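Endoribonuclease ToxN (Bacillus thuringiensis, PDB 4ATO) acts as the toxin of a type III toxin-antitoxin system, an endoribonuclease that cuts adenine-rich RNA and is held in check by the ToxI RNA pseudoknot. Local coordinates at residues Ala101-Thr104 and Gln109-Asn112; Ser68-Leu71 and Lys77-Gly80; Pro28-Glu33 and Arg37-Val42; Lys61-Gln66 and Val81-Asn86. All coordinates share one frame; numbering follows the deposited sequence.

Contact 1 of 4, residues Ala101-Thr104 and Gln109-Asn112; sequences AEKT and QYGN. With nucleotides of chain B.
The Tyr110 ring is approached at its edge, near its plane, by Lys103 from helix 100-106 and by the ribose O2' of A32 of chain B, while His35 stacks with it. The Lys103 touch is a loose one, CD lying 4.4 Å from Tyr110 CE2. With CG anti to its backbone N (chi1 179°), Tyr110 carries its hydroxyl to a water at 2.7 Å from OH, which donates to it and takes a weak bond from Lys103 NZ; Tyr110 OH also bonds a modified residue of another chain. The closest approach lies nearer the backbone: Gly111 has no side chain, and Thr104 OG1 settles 3.2 Å from Gly111 C, its own partner being Ile100 O one turn back. On the RNA side, Asn112 ND2 makes a weak bond of 2.6 Å to C30 O2 of chain B, while OD1 bonds a modified residue of another chain. The separation of Gln109 NE2 from OP1 of U31 of chain B is too short to be trusted in detail. Together these features describe a close junction of consecutive helices, 100-106 and 108-139, with Thr104 CA and Gly111 CA 3.8 Å apart, whose second helix offers its first turns to bound RNA.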
# COMPACT_ATOMS: atom_id res chain seq x y z
N ALA A 101 22.12 21.10 10.90
CA ALA A 101 21.66 22.30 11.61
C ALA A 101 22.77 23.35 11.65
O ALA A 101 22.52 24.54 11.45
CB ALA A 101 21.23 21.94 13.02
N GLU A 102 23.99 22.90 11.90
CA GLU A 102 25.15 23.77 11.88
C GLU A 102 25.37 24.37 10.49
O GLU A 102 25.50 25.58 10.34
CB GLU A 102 26.38 23.01 12.34
CG GLU A 102 27.70 23.70 12.07
CD GLU A 102 28.89 22.94 12.64
OE1 GLU A 102 28.68 22.11 13.56
OE2 GLU A 102 30.03 23.17 12.17
N LYS A 103 25.40 23.50 9.48
CA LYS A 103 25.60 23.95 8.10
C LYS A 103 24.51 24.91 7.66
O LYS A 103 24.77 25.84 6.89
CB LYS A 103 25.65 22.75 7.14
CG LYS A 103 26.91 21.91 7.25
CD LYS A 103 28.04 22.42 6.35
CE LYS A 103 29.33 21.63 6.59
NZ LYS A 103 30.17 21.48 5.37
N THR A 104 23.30 24.70 8.16
CA THR A 104 22.18 25.57 7.82
C THR A 104 22.36 26.96 8.46
O THR A 104 21.95 27.97 7.88
CB THR A 104 20.83 24.94 8.20
OG1 THR A 104 20.65 23.74 7.45
CG2 THR A 104 19.68 25.89 7.89
N GLN A 109 20.97 28.31 2.42
CA GLN A 109 20.56 27.62 1.19
C GLN A 109 21.13 26.21 1.11
O GLN A 109 20.41 25.25 0.81
CB GLN A 109 20.98 28.41 -0.05
CG GLN A 109 20.34 29.80 -0.19
CD GLN A 109 20.74 30.49 -1.49
OE1 GLN A 109 21.92 30.55 -1.85
NE2 GLN A 109 19.75 30.99 -2.22
N TYR A 110 22.43 26.08 1.38
CA TYR A 110 23.11 24.81 1.23
C TYR A 110 22.69 23.80 2.31
O TYR A 110 22.49 22.62 2.02
CB TYR A 110 24.62 25.02 1.24
CG TYR A 110 25.44 23.75 1.11
CD1 TYR A 110 25.54 23.09 -0.11
CD2 TYR A 110 26.11 23.21 2.20
CE1 TYR A 110 26.29 21.94 -0.24
CE2 TYR A 110 26.87 22.06 2.09
CZ TYR A 110 26.95 21.42 0.85
OH TYR A 110 27.69 20.28 0.70
N GLY A 111 22.55 24.27 3.54
CA GLY A 111 22.15 23.40 4.64
C GLY A 111 20.77 22.83 4.39
O GLY A 111 20.49 21.67 4.68
N ASN A 112 19.90 23.66 3.83
CA ASN A 112 18.54 23.23 3.53
C ASN A 112 18.48 22.22 2.38
O ASN A 112 17.64 21.32 2.38
CB ASN A 112 17.64 24.42 3.26
CG ASN A 112 16.22 24.01 2.95
OD1 ASN A 112 15.49 23.55 3.83
ND2 ASN A 112 15.83 24.17 1.69
P A B 32 19.19 27.77 -6.61
OP1 A B 32 18.96 28.89 -7.54
OP2 A B 32 20.10 26.68 -7.03
O5' A B 32 19.62 28.32 -5.18
C5' A B 32 20.98 28.45 -4.83
C4' A B 32 21.37 27.48 -3.73
O4' A B 32 20.22 26.74 -3.26
C3' A B 32 22.38 26.43 -4.13
O3' A B 32 23.70 26.93 -4.05
C2' A B 32 22.10 25.28 -3.16
O2' A B 32 22.78 25.49 -1.94
C1' A B 32 20.59 25.42 -2.90
N9 A B 32 19.78 24.49 -3.71
C8 A B 32 20.02 23.99 -4.96
N7 A B 32 19.04 23.25 -5.43
C5 A B 32 18.08 23.27 -4.43
C6 A B 32 16.81 22.69 -4.30
N6 A B 32 16.25 21.91 -5.23
N1 A B 32 16.11 22.92 -3.16
C2 A B 32 16.67 23.69 -2.22
N3 A B 32 17.86 24.31 -2.24
C4 A B 32 18.53 24.05 -3.37
P C B 30 10.83 31.38 -0.36
OP1 C B 30 11.33 32.78 -0.34
OP2 C B 30 10.00 30.94 -1.51
O5' C B 30 12.04 30.37 -0.15
C5' C B 30 13.10 30.67 0.74
C4' C B 30 14.05 29.51 0.88
O4' C B 30 13.30 28.32 1.26
C3' C B 30 14.78 29.08 -0.39
O3' C B 30 15.92 29.87 -0.66
C2' C B 30 15.11 27.63 -0.11
O2' C B 30 16.24 27.53 0.75
C1' C B 30 13.88 27.18 0.67
N1 C B 30 12.87 26.53 -0.21
C2 C B 30 13.13 25.23 -0.65
O2 C B 30 14.19 24.68 -0.31
N3 C B 30 12.24 24.60 -1.45
C4 C B 30 11.12 25.21 -1.81
N4 C B 30 10.28 24.54 -2.59
C5 C B 30 10.81 26.54 -1.37
C6 C B 30 11.71 27.16 -0.58
P U B 31 16.07 30.62 -2.08
OP1 U B 31 17.37 31.34 -2.05
OP2 U B 31 14.83 31.40 -2.29
O5' U B 31 16.13 29.42 -3.12
C5' U B 31 17.08 28.36 -2.98
C4' U B 31 16.87 27.29 -4.04
O4' U B 31 15.60 26.62 -3.81
C3' U B 31 16.85 27.82 -5.48
O3' U B 31 17.77 27.10 -6.29
C2' U B 31 15.44 27.57 -5.97
O2' U B 31 15.35 27.16 -7.31
C1' U B 31 14.90 26.50 -5.03
N1 U B 31 13.46 26.69 -4.77
C2 U B 31 12.61 25.72 -5.24
O2 U B 31 13.03 24.68 -5.73
N3 U B 31 11.28 26.01 -5.05
C4 U B 31 10.74 27.16 -4.51
O4 U B 31 9.52 27.26 -4.40
C5 U B 31 11.70 28.15 -4.10
C6 U B 31 13.00 27.88 -4.27
O HOH W 1 29.80 19.81 2.38

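Contact 2 of 4, residues Ser68-Leu71 and Lys77-Gly80; sequences SVKL and KRIG. With nucleotides of chain B; nucleotides of chain C.
Lys70 and Arg78, on facing strands, choose nearly the same first torsion, CG lying beside the backbone N at chi1 -65° and -57°; both chains then run extended, so their cationic ends converge on one phosphate oxygen. Lys70 NZ bonds U16 OP1 of chain C at 2.7 Å. Arg78 brings its guanidinium edge to the same oxygen, NH1 standing 3.0 Å from U16 OP1 with NH2 adding a weaker bond. The two cations thus form one phosphate-binding site, and Arg78 NH2 also bonds a further RNA phosphate. Behind them the backbone is irregular: Leu71 N donates to Gly80 O at 2.9 Å, yet Leu71 O receives Ile79 N at 3.0 Å, so two residues face one. This is a beta bulge, and Gly80 tolerates it with a phi of 113° that glycine suits. One water donates to both Leu71 O and Gly80 O. Leu71 CB lies 3.9 Å from Ile79 CG1, and Arg78 O accepts an almost linear bond of 3.0 Å from N6 of A33 of chain B, a base-edge reading by the backbone. Leu71 packs against Gln117, Phe120 and Leu121 of helix 108-139, whose Gln117 also bonds Ile79 O. The pairing lies at the turn end of the hairpin of strands 68-72 and 78-89, the former outermost within this chain's antiparallel sheet and the latter flanked on its other side by strand 51-56.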
# COMPACT_ATOMS: atom_id res chain seq x y z
N SER A 68 24.33 4.07 -9.58
CA SER A 68 23.96 5.39 -9.11
C SER A 68 22.59 5.41 -8.46
O SER A 68 21.74 4.56 -8.70
CB SER A 68 23.99 6.39 -10.26
OG SER A 68 23.31 5.88 -11.36
N VAL A 69 22.39 6.41 -7.62
CA VAL A 69 21.09 6.67 -7.03
C VAL A 69 20.82 8.15 -7.21
O VAL A 69 21.55 9.00 -6.69
CB VAL A 69 21.07 6.29 -5.54
CG1 VAL A 69 19.72 6.67 -4.91
CG2 VAL A 69 21.37 4.79 -5.36
N LYS A 70 19.79 8.47 -7.98
CA LYS A 70 19.39 9.84 -8.19
C LYS A 70 18.49 10.30 -7.04
O LYS A 70 17.54 9.61 -6.67
CB LYS A 70 18.69 9.97 -9.54
CG LYS A 70 19.61 9.68 -10.70
CD LYS A 70 18.89 9.60 -12.04
CE LYS A 70 19.91 9.58 -13.19
NZ LYS A 70 19.30 9.53 -14.55
N LEU A 71 18.78 11.44 -6.47
CA LEU A 71 17.97 12.01 -5.43
C LEU A 71 17.00 13.05 -6.00
O LEU A 71 17.36 13.79 -6.87
CB LEU A 71 18.84 12.67 -4.38
CG LEU A 71 19.76 11.84 -3.51
CD1 LEU A 71 21.03 11.49 -4.24
CD2 LEU A 71 20.06 12.57 -2.24
N LYS A 77 12.53 18.09 -8.28
CA LYS A 77 13.77 18.59 -8.82
C LYS A 77 14.91 17.66 -8.50
O LYS A 77 14.90 17.00 -7.50
CB LYS A 77 14.05 19.97 -8.26
CG LYS A 77 12.83 20.82 -8.18
CD LYS A 77 13.01 22.11 -8.93
CE LYS A 77 13.52 23.19 -8.01
NZ LYS A 77 14.82 23.72 -8.48
N ARG A 78 15.90 17.61 -9.38
CA ARG A 78 17.05 16.77 -9.14
C ARG A 78 17.94 17.44 -8.09
O ARG A 78 18.29 18.61 -8.21
CB ARG A 78 17.81 16.53 -10.45
CG ARG A 78 16.89 15.90 -11.51
CD ARG A 78 17.51 15.90 -12.90
NE ARG A 78 16.55 15.42 -13.90
CZ ARG A 78 16.38 14.13 -14.20
NH1 ARG A 78 17.11 13.20 -13.59
NH2 ARG A 78 15.49 13.77 -15.11
N ILE A 79 18.27 16.69 -7.04
CA ILE A 79 19.09 17.24 -5.97
C ILE A 79 20.26 16.32 -5.65
O ILE A 79 20.50 16.00 -4.49
CB ILE A 79 18.26 17.50 -4.69
CG1 ILE A 79 17.42 16.27 -4.32
CG2 ILE A 79 17.34 18.70 -4.85
CD1 ILE A 79 16.82 16.35 -2.92
N GLY A 80 21.00 15.91 -6.67
CA GLY A 80 22.20 15.12 -6.44
C GLY A 80 22.10 13.70 -6.95
O GLY A 80 21.00 13.17 -7.20
P A B 33 24.71 26.82 -5.29
OP1 A B 33 25.65 27.97 -5.19
OP2 A B 33 23.90 26.66 -6.52
O5' A B 33 25.48 25.47 -4.98
C5' A B 33 25.85 25.12 -3.66
C4' A B 33 26.51 23.77 -3.64
O4' A B 33 25.48 22.74 -3.81
C3' A B 33 27.51 23.55 -4.76
O3' A B 33 28.51 22.66 -4.31
C2' A B 33 26.67 22.88 -5.85
O2' A B 33 27.41 22.06 -6.73
C1' A B 33 25.66 22.07 -5.04
N9 A B 33 24.36 21.97 -5.70
C8 A B 33 23.70 23.01 -6.32
N7 A B 33 22.56 22.67 -6.84
C5 A B 33 22.46 21.31 -6.55
C6 A B 33 21.47 20.36 -6.84
N6 A B 33 20.35 20.63 -7.50
N1 A B 33 21.68 19.09 -6.41
C2 A B 33 22.80 18.82 -5.74
N3 A B 33 23.81 19.62 -5.41
C4 A B 33 23.57 20.87 -5.86
P U C 16 15.78 9.94 -15.82
OP1 U C 16 16.85 10.63 -15.06
OP2 U C 16 16.18 9.00 -16.90
O5' U C 16 14.78 9.21 -14.82
C5' U C 16 14.29 9.88 -13.67
C4' U C 16 13.29 9.04 -12.92
O4' U C 16 12.16 8.71 -13.78
C3' U C 16 13.79 7.67 -12.47
O3' U C 16 14.63 7.73 -11.32
C2' U C 16 12.48 6.92 -12.25
O2' U C 16 11.85 7.33 -11.05
C1' U C 16 11.66 7.43 -13.44
N1 U C 16 11.80 6.53 -14.60
C2 U C 16 11.07 5.35 -14.55
O2 U C 16 10.31 5.08 -13.63
N3 U C 16 11.25 4.51 -15.62
C4 U C 16 12.09 4.71 -16.69
O4 U C 16 12.16 3.85 -17.57
C5 U C 16 12.83 5.93 -16.66
C6 U C 16 12.67 6.78 -15.64
P U B 31 16.07 30.62 -2.08
OP1 U B 31 17.37 31.34 -2.05
OP2 U B 31 14.83 31.40 -2.29
O5' U B 31 16.13 29.42 -3.12
C5' U B 31 17.08 28.36 -2.98
C4' U B 31 16.87 27.29 -4.04
O4' U B 31 15.60 26.62 -3.81
C3' U B 31 16.85 27.82 -5.48
O3' U B 31 17.77 27.10 -6.29
C2' U B 31 15.44 27.57 -5.97
O2' U B 31 15.35 27.16 -7.31
C1' U B 31 14.90 26.50 -5.03
N1 U B 31 13.46 26.69 -4.77
C2 U B 31 12.61 25.72 -5.24
O2 U B 31 13.03 24.68 -5.73
N3 U B 31 11.28 26.01 -5.05
C4 U B 31 10.74 27.16 -4.51
O4 U B 31 9.52 27.26 -4.40
C5 U B 31 11.70 28.15 -4.10
C6 U B 31 13.00 27.88 -4.27
O HOH W 2 19.09 13.75 -9.11

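Contact 3 of 4, residues Pro28-Glu33 and Arg37-Val42; sequences PFNKDE and RPYVGV. With nucleotides of chain C.
Arg37 reaches along the loop 28-33 with each part of its side chain. CB lies 3.7 Å from Asn30 O, the carbonyl that also accepts from Arg37 N. Next, CD meets Pro28 CB at 3.9 Å, and Pro28 covers one face of the guanidinium. A bend at chi3 (-55°) turns the tip so that NE and NH2 both grip Phe29 O, each at 2.9 Å. That oxygen sits within 1° of the guanidinium plane, a side-on pair of hydrogen bonds to one oxygen that fixes the group's rotation. NH2 still reaches O5' of A1 of chain C at 3.0 Å, while NH1 bonds Leu55 O and a modified residue of another chain. Phe29 presents a ring face to the same nucleotide, A1 C5 lying 3.5 Å above the ring plane. A water accepts from Tyr39 OH and donates to Pro28 O and Asn30 OD1; Asn30 ND2 bonds Ile12 O. The result is a pocket for the first nucleotide of an RNA strand, consistent with an end left by cleavage to a 2'-3'-cyclic phosphate.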
# COMPACT_ATOMS: atom_id res chain seq x y z
N PRO A 28 36.96 10.68 -6.48
CA PRO A 28 36.44 12.01 -6.82
C PRO A 28 37.27 13.16 -6.26
O PRO A 28 37.69 13.10 -5.10
CB PRO A 28 35.05 12.02 -6.17
CG PRO A 28 34.71 10.57 -5.96
CD PRO A 28 36.01 9.91 -5.65
N PHE A 29 37.49 14.19 -7.08
CA PHE A 29 38.10 15.44 -6.63
C PHE A 29 37.26 15.95 -5.45
O PHE A 29 36.03 15.93 -5.51
CB PHE A 29 38.08 16.50 -7.73
CG PHE A 29 38.94 16.19 -8.93
CD1 PHE A 29 39.87 15.17 -8.90
CD2 PHE A 29 38.83 16.95 -10.09
CE1 PHE A 29 40.66 14.90 -10.01
CE2 PHE A 29 39.62 16.69 -11.20
CZ PHE A 29 40.53 15.66 -11.16
N ASN A 30 37.89 16.42 -4.40
CA ASN A 30 37.16 16.85 -3.24
C ASN A 30 36.58 18.25 -3.35
O ASN A 30 35.64 18.59 -2.67
CB ASN A 30 38.06 16.76 -2.01
CG ASN A 30 37.41 16.02 -0.88
OD1 ASN A 30 36.53 15.21 -1.08
ND2 ASN A 30 37.84 16.30 0.32
N LYS A 31 37.15 19.07 -4.21
CA LYS A 31 36.79 20.47 -4.34
C LYS A 31 36.40 21.13 -3.05
O LYS A 31 35.29 21.58 -2.91
CB LYS A 31 35.67 20.65 -5.34
CG LYS A 31 36.03 20.25 -6.74
CD LYS A 31 34.80 20.21 -7.61
CE LYS A 31 35.11 19.55 -8.93
NZ LYS A 31 34.87 20.50 -10.03
N ASP A 32 37.33 21.22 -2.11
CA ASP A 32 37.00 21.74 -0.80
C ASP A 32 36.96 23.26 -0.70
O ASP A 32 36.89 23.79 0.39
CB ASP A 32 37.92 21.15 0.28
CG ASP A 32 39.38 21.45 0.05
OD1 ASP A 32 39.74 21.86 -1.05
OD2 ASP A 32 40.17 21.25 0.98
N GLU A 33 36.97 23.94 -1.83
CA GLU A 33 37.09 25.39 -1.85
C GLU A 33 35.94 26.11 -1.14
O GLU A 33 36.17 27.08 -0.41
CB GLU A 33 37.26 25.90 -3.28
CG GLU A 33 38.54 25.42 -3.94
CD GLU A 33 38.65 25.85 -5.39
OE1 GLU A 33 37.68 26.44 -5.91
OE2 GLU A 33 39.71 25.61 -6.00
N ARG A 37 33.15 17.93 -0.82
CA ARG A 37 32.19 16.97 -1.36
C ARG A 37 31.64 16.03 -0.29
O ARG A 37 32.40 15.29 0.34
CB ARG A 37 32.80 16.16 -2.51
CG ARG A 37 31.83 15.19 -3.16
CD ARG A 37 32.56 14.24 -4.09
NE ARG A 37 33.33 14.97 -5.10
CZ ARG A 37 32.84 15.38 -6.26
NH1 ARG A 37 31.57 15.15 -6.59
NH2 ARG A 37 33.63 16.04 -7.11
N PRO A 38 30.32 16.05 -0.09
CA PRO A 38 29.74 15.20 0.94
C PRO A 38 29.59 13.77 0.43
O PRO A 38 29.38 13.54 -0.76
CB PRO A 38 28.38 15.83 1.22
CG PRO A 38 28.03 16.56 -0.04
CD PRO A 38 29.31 16.91 -0.74
N TYR A 39 29.74 12.83 1.36
CA TYR A 39 29.63 11.41 1.10
C TYR A 39 28.60 10.86 2.06
O TYR A 39 28.46 11.35 3.18
CB TYR A 39 30.96 10.72 1.42
CG TYR A 39 32.06 10.88 0.40
CD1 TYR A 39 32.67 12.11 0.19
CD2 TYR A 39 32.52 9.79 -0.34
CE1 TYR A 39 33.70 12.26 -0.74
CE2 TYR A 39 33.53 9.93 -1.27
CZ TYR A 39 34.12 11.17 -1.47
OH TYR A 39 35.12 11.32 -2.39
N VAL A 40 27.89 9.81 1.64
CA VAL A 40 26.96 9.13 2.53
C VAL A 40 27.60 7.85 3.05
O VAL A 40 28.26 7.12 2.30
CB VAL A 40 25.64 8.80 1.80
CG1 VAL A 40 24.74 7.97 2.67
CG2 VAL A 40 24.95 10.07 1.39
N GLY A 41 27.43 7.58 4.33
CA GLY A 41 28.01 6.39 4.92
C GLY A 41 27.20 5.14 4.60
O GLY A 41 25.99 5.10 4.85
N VAL A 42 27.86 4.14 4.04
CA VAL A 42 27.25 2.83 3.86
C VAL A 42 26.92 2.28 5.24
O VAL A 42 27.75 2.37 6.15
CB VAL A 42 28.21 1.87 3.13
CG1 VAL A 42 27.71 0.44 3.21
CG2 VAL A 42 28.37 2.31 1.66
O5' A C 1 32.70 16.18 -9.92
C5' A C 1 32.61 17.43 -10.59
C4' A C 1 33.61 17.52 -11.72
O4' A C 1 34.94 17.32 -11.20
C3' A C 1 33.46 16.49 -12.81
O3' A C 1 32.48 16.85 -13.77
C2' A C 1 34.87 16.41 -13.39
O2' A C 1 35.09 17.48 -14.29
C1' A C 1 35.73 16.65 -12.16
N9 A C 1 36.25 15.40 -11.55
C8 A C 1 35.97 14.96 -10.28
N7 A C 1 36.60 13.85 -9.96
C5 A C 1 37.36 13.55 -11.09
C6 A C 1 38.26 12.50 -11.37
N6 A C 1 38.55 11.50 -10.52
N1 A C 1 38.85 12.49 -12.58
C2 A C 1 38.56 13.48 -13.44
N3 A C 1 37.74 14.52 -13.28
C4 A C 1 37.16 14.50 -12.07
O HOH W 3 36.00 13.79 -3.09
O HOH W 4 34.83 15.86 1.29

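Contact 4 of 4, residues Lys61-Gln66 and Val81-Asn86; sequences KNFNSQ and VLLVNN. With nucleotides of chain C.
Phe63 and Val81 are the backbone's nearest pair, yet their CA atoms stand 8.9 Å apart, so the loop 61-66 meets strand 81-83 through side chains alone. Val81 places CG1, anti to its backbone N, squarely over the Phe63 ring: the methyl is 3.9 Å from the centroid and 3° off the normal, a clear CH-pi contact. Leu83 CD2 comes obliquely to Phe63 CE1 at 3.6 Å, and O4 of U4 of chain C lies at the ring edge. Further along the loop Asn64 forms an Asx turn, OD1 accepting from Gln66 N at 3.0 Å; Gln66 NE2 reaches the same Asn64 oxygen at 2.9 Å from the other face of the amide plane. Two donors thus fix the asparagine. Its backbone N gives a bond of 2.8 Å to U4 O2, and two residues earlier Asn62 O accepts from the U4 ribose O2'. Across from the loop, Asn86 reads A3 of chain C: N6 of A3 donates to Asn86 OD1 at 2.8 Å, and Asn86 ND2 donates to A3 N1 at 3.2 Å. Ser65 OG accepts from N4 of C19 of chain C. Lys61 adds a salt bridge to an RNA phosphate. A small apolar cluster of Phe63, Val81 and Leu83 thus backs an RNA-binding surface in which backbone and amide groups recognise base edges, consistent with selective binding of the ToxI RNA.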
# COMPACT_ATOMS: atom_id res chain seq x y z
N LYS A 61 23.97 14.14 -16.21
CA LYS A 61 24.84 13.22 -16.94
C LYS A 61 24.12 11.93 -17.28
O LYS A 61 23.07 11.61 -16.71
CB LYS A 61 26.10 12.90 -16.12
CG LYS A 61 26.89 14.13 -15.71
CD LYS A 61 28.39 13.82 -15.67
CE LYS A 61 28.72 12.69 -14.70
NZ LYS A 61 30.17 12.27 -14.79
N ASN A 62 24.70 11.17 -18.20
CA ASN A 62 24.24 9.81 -18.47
C ASN A 62 24.72 8.86 -17.38
O ASN A 62 25.87 8.42 -17.41
CB ASN A 62 24.77 9.34 -19.83
CG ASN A 62 24.57 7.85 -20.06
OD1 ASN A 62 23.66 7.22 -19.49
ND2 ASN A 62 25.41 7.27 -20.90
N PHE A 63 23.86 8.55 -16.41
CA PHE A 63 24.24 7.58 -15.38
C PHE A 63 23.59 6.22 -15.64
O PHE A 63 22.42 6.15 -15.99
CB PHE A 63 23.82 8.05 -13.99
CG PHE A 63 24.46 9.33 -13.55
CD1 PHE A 63 25.75 9.35 -13.05
CD2 PHE A 63 23.76 10.53 -13.60
CE1 PHE A 63 26.33 10.53 -12.63
CE2 PHE A 63 24.34 11.72 -13.19
CZ PHE A 63 25.62 11.72 -12.70
N ASN A 64 24.35 5.15 -15.45
CA ASN A 64 23.73 3.82 -15.45
C ASN A 64 23.14 3.55 -14.08
O ASN A 64 23.78 3.82 -13.06
CB ASN A 64 24.73 2.73 -15.80
CG ASN A 64 24.04 1.40 -16.04
OD1 ASN A 64 23.74 0.67 -15.09
ND2 ASN A 64 23.76 1.10 -17.31
N SER A 65 21.93 3.01 -14.04
CA SER A 65 21.20 2.89 -12.79
C SER A 65 21.88 1.92 -11.82
O SER A 65 21.74 2.04 -10.62
CB SER A 65 19.76 2.46 -13.05
OG SER A 65 19.72 1.11 -13.44
N GLN A 66 22.64 0.97 -12.36
CA GLN A 66 23.29 -0.03 -11.53
C GLN A 66 24.33 0.56 -10.58
O GLN A 66 24.62 -0.04 -9.55
CB GLN A 66 23.95 -1.11 -12.39
CG GLN A 66 22.98 -1.90 -13.21
CD GLN A 66 23.69 -2.80 -14.18
OE1 GLN A 66 23.95 -3.97 -13.89
NE2 GLN A 66 24.03 -2.25 -15.35
N VAL A 81 23.25 13.07 -7.14
CA VAL A 81 23.31 11.68 -7.57
C VAL A 81 24.39 11.02 -6.74
O VAL A 81 25.50 11.55 -6.62
CB VAL A 81 23.67 11.57 -9.09
CG1 VAL A 81 23.72 10.11 -9.52
CG2 VAL A 81 22.67 12.33 -9.94
N LEU A 82 24.08 9.89 -6.12
CA LEU A 82 25.11 9.17 -5.39
C LEU A 82 25.85 8.30 -6.37
O LEU A 82 25.22 7.51 -7.09
CB LEU A 82 24.52 8.27 -4.31
CG LEU A 82 24.16 8.90 -2.96
CD1 LEU A 82 23.28 7.92 -2.18
CD2 LEU A 82 25.43 9.22 -2.20
N LEU A 83 27.17 8.43 -6.41
CA LEU A 83 28.01 7.63 -7.30
C LEU A 83 28.52 6.35 -6.63
O LEU A 83 29.62 6.33 -6.06
CB LEU A 83 29.20 8.46 -7.77
CG LEU A 83 28.82 9.82 -8.37
CD1 LEU A 83 30.08 10.63 -8.75
CD2 LEU A 83 27.89 9.64 -9.56
N VAL A 84 27.74 5.28 -6.69
CA VAL A 84 28.21 4.06 -6.02
C VAL A 84 29.47 3.51 -6.69
O VAL A 84 30.30 2.89 -6.02
CB VAL A 84 27.09 3.01 -5.75
CG1 VAL A 84 25.77 3.43 -6.35
CG2 VAL A 84 27.50 1.61 -6.20
N ASN A 85 29.66 3.81 -7.98
CA ASN A 85 30.90 3.43 -8.68
C ASN A 85 32.16 4.08 -8.09
O ASN A 85 33.26 3.56 -8.24
CB ASN A 85 30.83 3.75 -10.17
CG ASN A 85 30.47 5.22 -10.45
OD1 ASN A 85 29.58 5.78 -9.82
ND2 ASN A 85 31.17 5.83 -11.40
N ASN A 86 32.00 5.24 -7.44
CA ASN A 86 33.15 5.91 -6.82
C ASN A 86 33.20 5.80 -5.29
O ASN A 86 33.86 6.60 -4.64
CB ASN A 86 33.18 7.39 -7.20
CG ASN A 86 33.28 7.61 -8.71
OD1 ASN A 86 32.72 8.56 -9.24
ND2 ASN A 86 34.01 6.74 -9.39
P U C 4 30.62 7.69 -20.88
OP1 U C 4 30.41 7.21 -22.26
OP2 U C 4 30.13 9.04 -20.51
O5' U C 4 30.05 6.61 -19.85
C5' U C 4 30.23 5.22 -20.09
C4' U C 4 29.23 4.40 -19.32
O4' U C 4 29.43 4.61 -17.90
C3' U C 4 27.77 4.72 -19.59
O3' U C 4 27.01 3.51 -19.48
C2' U C 4 27.41 5.66 -18.43
O2' U C 4 26.04 5.71 -18.11
C1' U C 4 28.23 5.05 -17.31
N1 U C 4 28.57 5.99 -16.22
C2 U C 4 27.95 5.77 -15.01
O2 U C 4 27.12 4.89 -14.86
N3 U C 4 28.32 6.62 -13.99
C4 U C 4 29.24 7.64 -14.07
O4 U C 4 29.47 8.32 -13.07
C5 U C 4 29.86 7.80 -15.35
C6 U C 4 29.52 6.98 -16.36
P C C 19 17.70 -4.21 -8.55
OP1 C C 19 17.61 -5.06 -7.34
OP2 C C 19 18.41 -2.92 -8.46
O5' C C 19 18.27 -5.05 -9.77
C5' C C 19 17.60 -6.22 -10.24
C4' C C 19 18.40 -6.94 -11.30
O4' C C 19 18.42 -6.13 -12.51
C3' C C 19 19.86 -7.19 -10.94
O3' C C 19 20.27 -8.44 -11.49
C2' C C 19 20.60 -6.05 -11.64
O2' C C 19 21.95 -6.31 -11.93
C1' C C 19 19.76 -5.89 -12.90
N1 C C 19 19.84 -4.54 -13.52
C2 C C 19 20.47 -4.44 -14.78
O2 C C 19 20.93 -5.47 -15.28
N3 C C 19 20.58 -3.24 -15.40
C4 C C 19 20.07 -2.16 -14.82
N4 C C 19 20.18 -0.99 -15.46
C5 C C 19 19.41 -2.23 -13.55
C6 C C 19 19.31 -3.42 -12.94
P A C 3 32.22 12.66 -19.35
OP1 A C 3 31.94 13.03 -20.76
OP2 A C 3 31.22 13.01 -18.31
O5' A C 3 32.58 11.11 -19.26
C5' A C 3 33.60 10.55 -20.09
C4' A C 3 33.93 9.14 -19.68
O4' A C 3 34.67 9.15 -18.43
C3' A C 3 32.73 8.23 -19.40
O3' A C 3 32.20 7.66 -20.59
C2' A C 3 33.30 7.20 -18.43
O2' A C 3 34.03 6.20 -19.12
C1' A C 3 34.30 8.04 -17.63
N9 A C 3 33.72 8.55 -16.37
C8 A C 3 32.91 9.65 -16.19
N7 A C 3 32.57 9.87 -14.94
C5 A C 3 33.21 8.86 -14.24
C6 A C 3 33.25 8.53 -12.88
N6 A C 3 32.60 9.23 -11.94
N1 A C 3 33.98 7.46 -12.50
C2 A C 3 34.62 6.76 -13.45
N3 A C 3 34.67 6.96 -14.77
C4 A C 3 33.93 8.04 -15.11

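Overall arrangement
Contacts 1, 3 and 4 are buried and contact 2 partly so; contact 3 lies closest to the middle of the chain and contact 1 farthest from it, about 7 and 20 Å from centre to centre. Contacts 2 and 4 share strand 78-89, contact 2 being nested within the loop that contact 4 closes, and Val69 O probably takes a bond from Leu82 N. Contact 3 reaches the same sheet and packs on contact 4 through Val40 with Leu82 and Pro28 with Asn86; Tyr110 of contact 1 packs on Pro38. Chemistry follows place: helix-helix packing in contact 1, backbone pairing with paired cations in contact 2, arginine-carbonyl bonds in contact 3, apolar packing in contact 4.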